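Local coordinates for trehalose-6-phosphate phosphatase (Cryptococcus neoformans, PDB 5DX9), which belongs to the trehalose-phosphatase family of the HAD clan and binds a magnesium ion and a glycan, at residues 109-123 / 157-171. Residues are numbered along the deposited sequence; the frame is centred on the assembly and turned at random.
Sequences DMSWMSEVEEIFKYY and QALDLLESSLAPRRP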
loop_
_atom_site.group_PDB
_atom_site.type_symbol
_atom_site.label_atom_id
_atom_site.label_comp_id
_atom_site.label_asym_id
_atom_site.label_seq_id
_atom_site.Cartn_x
_atom_site.Cartn_y
_atom_site.Cartn_z
ATOM N N ASP A 109 -7.200 19.823 -4.132
ATOM C CA ASP A 109 -6.362 20.964 -4.485
ATOM C C ASP A 109 -4.912 20.519 -4.665
ATOM O O ASP A 109 -4.248 20.133 -3.703
ATOM C CB ASP A 109 -6.468 22.050 -3.408
ATOM C CG ASP A 109 -5.532 23.221 -3.658
ATOM O OD1 ASP A 109 -5.206 23.487 -4.836
ATOM O OD2 ASP A 109 -5.126 23.876 -2.673
HETATM N N MSE A 110 -4.426 20.576 -5.902
HETATM C CA MSE A 110 -3.100 20.054 -6.222
HETATM C C MSE A 110 -2.096 21.151 -6.570
HETATM O O MSE A 110 -1.034 20.877 -7.135
HETATM C CB MSE A 110 -3.198 19.056 -7.380
HETATM C CG MSE A 110 -4.143 17.889 -7.119
HETATM SE SE MSE A 110 -3.471 16.646 -5.764
HETATM C CE MSE A 110 -1.962 15.915 -6.766
ATOM N N SER A 111 -2.423 22.390 -6.220
ATOM C CA SER A 111 -1.575 23.528 -6.574
ATOM C C SER A 111 -0.239 23.522 -5.828
ATOM O O SER A 111 0.648 24.329 -6.117
ATOM C CB SER A 111 -2.313 24.840 -6.305
ATOM O OG SER A 111 -2.747 24.914 -4.959
ATOM N N TRP A 112 -0.096 22.600 -4.880
ATOM C CA TRP A 112 1.102 22.521 -4.052
ATOM C C TRP A 112 2.291 21.881 -4.771
ATOM O O TRP A 112 3.428 21.976 -4.307
ATOM C CB TRP A 112 0.801 21.736 -2.768
ATOM C CG TRP A 112 0.270 20.339 -3.013
ATOM C CD1 TRP A 112 -1.039 19.940 -2.991
ATOM C CD2 TRP A 112 1.039 19.165 -3.318
ATOM N NE1 TRP A 112 -1.131 18.594 -3.264
ATOM C CE2 TRP A 112 0.129 18.095 -3.466
ATOM C CE3 TRP A 112 2.407 18.914 -3.479
ATOM C CZ2 TRP A 112 0.543 16.797 -3.770
ATOM C CZ3 TRP A 112 2.815 17.622 -3.783
ATOM C CH2 TRP A 112 1.884 16.581 -3.921
HETATM N N MSE A 113 2.036 21.227 -5.899
HETATM C CA MSE A 113 3.075 20.444 -6.564
HETATM C C MSE A 113 4.257 21.286 -7.038
HETATM O O MSE A 113 5.413 20.893 -6.854
HETATM C CB MSE A 113 2.484 19.674 -7.741
HETATM C CG MSE A 113 1.409 18.686 -7.324
HETATM SE SE MSE A 113 1.392 17.071 -8.415
HETATM C CE MSE A 113 3.107 16.330 -7.876
ATOM N N SER A 114 3.971 22.435 -7.645
ATOM C CA SER A 114 5.028 23.328 -8.116
ATOM C C SER A 114 5.919 23.760 -6.965
ATOM O O SER A 114 7.144 23.748 -7.073
ATOM C CB SER A 114 4.435 24.559 -8.802
ATOM O OG SER A 114 3.635 24.187 -9.909
ATOM N N GLU A 115 5.285 24.141 -5.860
ATOM C CA GLU A 115 5.998 24.612 -4.680
ATOM C C GLU A 115 6.935 23.538 -4.143
ATOM O O GLU A 115 8.080 23.821 -3.789
ATOM C CB GLU A 115 5.006 25.040 -3.593
ATOM C CG GLU A 115 4.023 26.114 -4.041
ATOM C CD GLU A 115 2.927 26.377 -3.021
ATOM O OE1 GLU A 115 2.451 25.413 -2.384
ATOM O OE2 GLU A 115 2.539 27.552 -2.857
ATOM N N VAL A 116 6.444 22.304 -4.089
ATOM C CA VAL A 116 7.241 21.189 -3.595
ATOM C C VAL A 116 8.358 20.836 -4.565
ATOM O O VAL A 116 9.483 20.561 -4.144
ATOM C CB VAL A 116 6.373 19.943 -3.343
ATOM C CG1 VAL A 116 7.241 18.692 -3.253
ATOM C CG2 VAL A 116 5.552 20.129 -2.074
ATOM N N GLU A 117 8.048 20.844 -5.859
ATOM C CA GLU A 117 9.049 20.549 -6.881
ATOM C C GLU A 117 10.198 21.549 -6.816
ATOM O O GLU A 117 11.367 21.176 -6.928
ATOM C CB GLU A 117 8.427 20.554 -8.282
ATOM C CG GLU A 117 9.434 20.263 -9.390
ATOM C CD GLU A 117 8.790 20.052 -10.753
ATOM O OE1 GLU A 117 7.574 20.303 -10.900
ATOM O OE2 GLU A 117 9.509 19.626 -11.681
ATOM N N GLU A 118 9.855 22.820 -6.625
ATOM C CA GLU A 118 10.858 23.874 -6.533
ATOM C C GLU A 118 11.784 23.629 -5.346
ATOM O O GLU A 118 13.000 23.796 -5.447
ATOM C CB GLU A 118 10.191 25.248 -6.416
ATOM C CG GLU A 118 11.173 26.399 -6.258
ATOM C CD GLU A 118 10.488 27.725 -5.972
ATOM O OE1 GLU A 118 11.187 28.759 -5.947
ATOM O OE2 GLU A 118 9.253 27.734 -5.773
ATOM N N ILE A 119 11.203 23.218 -4.223
ATOM C CA ILE A 119 11.987 22.947 -3.027
ATOM C C ILE A 119 12.936 21.767 -3.242
ATOM O O ILE A 119 14.115 21.833 -2.886
ATOM C CB ILE A 119 11.078 22.664 -1.817
ATOM C CG1 ILE A 119 10.323 23.933 -1.415
ATOM C CG2 ILE A 119 11.897 22.143 -0.648
ATOM C CD1 ILE A 119 9.369 23.740 -0.250
ATOM N N PHE A 120 12.420 20.698 -3.836
ATOM C CA PHE A 120 13.211 19.493 -4.048
ATOM C C PHE A 120 14.276 19.711 -5.117
ATOM O O PHE A 120 15.363 19.136 -5.044
ATOM C CB PHE A 120 12.311 18.315 -4.426
ATOM C CG PHE A 120 11.589 17.705 -3.256
ATOM C CD1 PHE A 120 11.999 17.970 -1.958
ATOM C CD2 PHE A 120 10.507 16.862 -3.452
ATOM C CE1 PHE A 120 11.338 17.409 -0.881
ATOM C CE2 PHE A 120 9.841 16.300 -2.379
ATOM C CZ PHE A 120 10.256 16.572 -1.093
ATOM N N LYS A 121 13.963 20.539 -6.109
ATOM C CA LYS A 121 14.947 20.911 -7.119
ATOM C C LYS A 121 16.083 21.673 -6.462
ATOM O O LYS A 121 17.253 21.464 -6.780
ATOM C CB LYS A 121 14.318 21.761 -8.223
ATOM C CG LYS A 121 13.667 20.969 -9.343
ATOM C CD LYS A 121 13.175 21.903 -10.435
ATOM C CE LYS A 121 12.486 21.145 -11.551
ATOM N NZ LYS A 121 11.857 22.081 -12.527
ATOM N N TYR A 122 15.719 22.563 -5.546
ATOM C CA TYR A 122 16.692 23.327 -4.786
ATOM C C TYR A 122 17.691 22.397 -4.116
ATOM O O TYR A 122 18.902 22.600 -4.208
ATOM C CB TYR A 122 15.993 24.191 -3.734
ATOM C CG TYR A 122 16.942 24.882 -2.784
ATOM C CD1 TYR A 122 17.372 26.178 -3.027
ATOM C CD2 TYR A 122 17.410 24.240 -1.645
ATOM C CE1 TYR A 122 18.240 26.816 -2.166
ATOM C CE2 TYR A 122 18.283 24.868 -0.780
ATOM C CZ TYR A 122 18.694 26.158 -1.045
ATOM O OH TYR A 122 19.560 26.794 -0.187
ATOM N N TYR A 123 17.175 21.372 -3.448
ATOM C CA TYR A 123 18.018 20.462 -2.684
ATOM C C TYR A 123 18.689 19.415 -3.559
ATOM O O TYR A 123 19.736 18.888 -3.196
ATOM C CB TYR A 123 17.206 19.785 -1.580
ATOM C CG TYR A 123 16.942 20.706 -0.419
ATOM C CD1 TYR A 123 17.889 20.884 0.577
ATOM C CD2 TYR A 123 15.756 21.421 -0.331
ATOM C CE1 TYR A 123 17.658 21.737 1.638
ATOM C CE2 TYR A 123 15.518 22.279 0.722
ATOM C CZ TYR A 123 16.471 22.434 1.706
ATOM O OH TYR A 123 16.236 23.286 2.763
ATOM N N GLN A 157 16.991 19.423 6.712
ATOM C CA GLN A 157 16.721 20.814 6.362
ATOM C C GLN A 157 15.505 20.933 5.450
ATOM O O GLN A 157 14.666 21.814 5.636
ATOM C CB GLN A 157 17.936 21.458 5.688
ATOM C CG GLN A 157 17.739 22.939 5.385
ATOM C CD GLN A 157 18.926 23.564 4.670
ATOM O OE1 GLN A 157 20.057 23.094 4.789
ATOM N NE2 GLN A 157 18.667 24.625 3.914
ATOM N N ALA A 158 15.417 20.046 4.460
ATOM C CA ALA A 158 14.280 20.034 3.544
ATOM C C ALA A 158 12.999 19.692 4.295
ATOM O O ALA A 158 11.952 20.300 4.066
ATOM C CB ALA A 158 14.514 19.045 2.410
ATOM N N LEU A 159 13.094 18.716 5.191
ATOM C CA LEU A 159 11.965 18.321 6.018
ATOM C C LEU A 159 11.486 19.498 6.856
ATOM O O LEU A 159 10.297 19.810 6.879
ATOM C CB LEU A 159 12.342 17.148 6.926
ATOM C CG LEU A 159 11.230 16.633 7.839
ATOM C CD1 LEU A 159 10.037 16.191 7.007
ATOM C CD2 LEU A 159 11.723 15.496 8.726
ATOM N N ASP A 160 12.423 20.149 7.539
ATOM C CA ASP A 160 12.106 21.299 8.378
ATOM C C ASP A 160 11.458 22.416 7.576
ATOM O O ASP A 160 10.537 23.075 8.056
ATOM C CB ASP A 160 13.363 21.818 9.077
ATOM C CG ASP A 160 13.863 20.872 10.150
ATOM O OD1 ASP A 160 14.813 21.239 10.875
ATOM O OD2 ASP A 160 13.297 19.764 10.274
ATOM N N LEU A 161 11.934 22.630 6.354
ATOM C CA LEU A 161 11.350 23.654 5.493
ATOM C C LEU A 161 9.930 23.280 5.067
ATOM O O LEU A 161 9.025 24.113 5.098
ATOM C CB LEU A 161 12.212 23.889 4.252
ATOM C CG LEU A 161 11.607 24.911 3.285
ATOM C CD1 LEU A 161 11.709 26.316 3.869
ATOM C CD2 LEU A 161 12.240 24.844 1.898
ATOM N N LEU A 162 9.746 22.027 4.660
ATOM C CA LEU A 162 8.438 21.550 4.233
ATOM C C LEU A 162 7.431 21.596 5.377
ATOM O O LEU A 162 6.288 22.002 5.185
ATOM C CB LEU A 162 8.536 20.127 3.678
ATOM C CG LEU A 162 9.185 19.976 2.301
ATOM C CD1 LEU A 162 9.317 18.511 1.932
ATOM C CD2 LEU A 162 8.391 20.726 1.244
ATOM N N GLU A 163 7.866 21.189 6.567
ATOM C CA GLU A 163 6.981 21.120 7.726
ATOM C C GLU A 163 6.636 22.494 8.290
ATOM O O GLU A 163 5.499 22.734 8.700
ATOM C CB GLU A 163 7.609 20.264 8.830
ATOM C CG GLU A 163 7.507 18.768 8.597
ATOM C CD GLU A 163 6.071 18.283 8.528
ATOM O OE1 GLU A 163 5.155 19.075 8.832
ATOM O OE2 GLU A 163 5.858 17.106 8.171
ATOM N N SER A 164 7.614 23.392 8.309
ATOM C CA SER A 164 7.436 24.687 8.955
ATOM C C SER A 164 6.697 25.702 8.085
ATOM O O SER A 164 5.893 26.480 8.593
ATOM C CB SER A 164 8.792 25.265 9.376
ATOM O OG SER A 164 9.568 25.642 8.250
ATOM N N SER A 165 6.962 25.699 6.780
ATOM C CA SER A 165 6.458 26.770 5.923
ATOM C C SER A 165 5.423 26.336 4.884
ATOM O O SER A 165 4.722 27.179 4.328
ATOM C CB SER A 165 7.624 27.456 5.200
ATOM O OG SER A 165 8.056 26.703 4.080
ATOM N N LEU A 166 5.318 25.040 4.611
ATOM C CA LEU A 166 4.442 24.599 3.530
ATOM C C LEU A 166 3.277 23.725 3.997
ATOM O O LEU A 166 2.129 23.968 3.622
ATOM C CB LEU A 166 5.254 23.854 2.471
ATOM C CG LEU A 166 4.500 23.563 1.174
ATOM C CD1 LEU A 166 3.713 24.791 0.748
ATOM C CD2 LEU A 166 5.460 23.131 0.075
ATOM N N ALA A 167 3.578 22.709 4.803
ATOM C CA ALA A 167 2.566 21.760 5.263
ATOM C C ALA A 167 1.358 22.440 5.917
ATOM O O ALA A 167 0.220 22.163 5.545
ATOM C CB ALA A 167 3.189 20.757 6.229
ATOM N N PRO A 168 1.606 23.334 6.889
ATOM C CA PRO A 168 0.531 23.985 7.649
ATOM C C PRO A 168 -0.453 24.796 6.805
ATOM O O PRO A 168 -1.479 25.216 7.337
ATOM C CB PRO A 168 1.294 24.910 8.603
ATOM C CG PRO A 168 2.622 24.271 8.761
ATOM C CD PRO A 168 2.935 23.707 7.409
ATOM N N ARG A 169 -0.159 25.018 5.528
ATOM C CA ARG A 169 -1.051 25.820 4.696
ATOM C C ARG A 169 -1.419 25.141 3.382
ATOM O O ARG A 169 -2.008 25.765 2.500
ATOM C CB ARG A 169 -0.430 27.193 4.419
ATOM C CG ARG A 169 0.993 27.165 3.877
ATOM C CD ARG A 169 1.571 28.578 3.831
ATOM N NE ARG A 169 2.982 28.598 3.450
ATOM C CZ ARG A 169 3.420 28.754 2.205
ATOM N NH1 ARG A 169 2.558 28.903 1.207
ATOM N NH2 ARG A 169 4.724 28.762 1.955
ATOM N N ARG A 170 -1.082 23.864 3.258
ATOM C CA ARG A 170 -1.412 23.112 2.055
ATOM C C ARG A 170 -1.984 21.746 2.416
ATOM O O ARG A 170 -1.579 21.146 3.410
ATOM C CB ARG A 170 -0.177 22.955 1.164
ATOM C CG ARG A 170 0.436 24.271 0.699
ATOM C CD ARG A 170 -0.515 25.052 -0.200
ATOM N NE ARG A 170 0.138 26.203 -0.823
ATOM C CZ ARG A 170 0.079 27.449 -0.357
ATOM N NH1 ARG A 170 -0.613 27.721 0.743
ATOM N NH2 ARG A 170 0.707 28.428 -0.993
ATOM N N PRO A 171 -2.941 21.256 1.613
ATOM C CA PRO A 171 -3.557 19.943 1.819
ATOM C C PRO A 171 -2.611 18.812 1.438
ATOM O O PRO A 171 -2.917 18.019 0.546
ATOM C CB PRO A 171 -4.770 19.978 0.892
ATOM C CG PRO A 171 -4.353 20.883 -0.208
ATOM C CD PRO A 171 -3.509 21.948 0.443
#
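The ring of Y123 is enclosed on both faces: the methyl CB of A158 makes a CH-pi contact over its centre, 3.8 Å from the centroid, while Y122 CD2 covers the opposite face, and Q157 CD and L161 CD2 lie at the edge. Toward the other end of the interface the carboxylate of E115 and the guanidinium of R170 are nearly coplanar, 21° apart. R170 grips side-on, its NE 2.9 Å from E115 OE1 and its NH2 2.8 Å from E115 OE2, and both oxygens use their syn lone pairs. The bend at chi2 of R170 (-64°) turns its guanidinium to this edge-on approach, and NH1 bonds R169 O, which further fixes its rotation. E115 OE1 also lies 3.4 Å from L166 CD1, where the salt bridge borders the apolar layer. There I119 meets L161 tip to tip and slides past L162, with its CD1 3.5 Å from L162 CD2; the side chains of L166 and V116 cross at about a right angle, L166 CD2 3.7 Å from V116 CG2, and L162 CD1 reaches F120 CE1 at 3.6 Å. Helices 112-123 and 157-166 run antiparallel, at 160°, their axes coming within 10.9 Å. Together they cover the four-stranded antiparallel sheet of the cap domain characteristic of this HAD family: V116 and F120 rest on strand 139-142, W112 and A158 on strand 180-185, and P171 leads into strand 172-177.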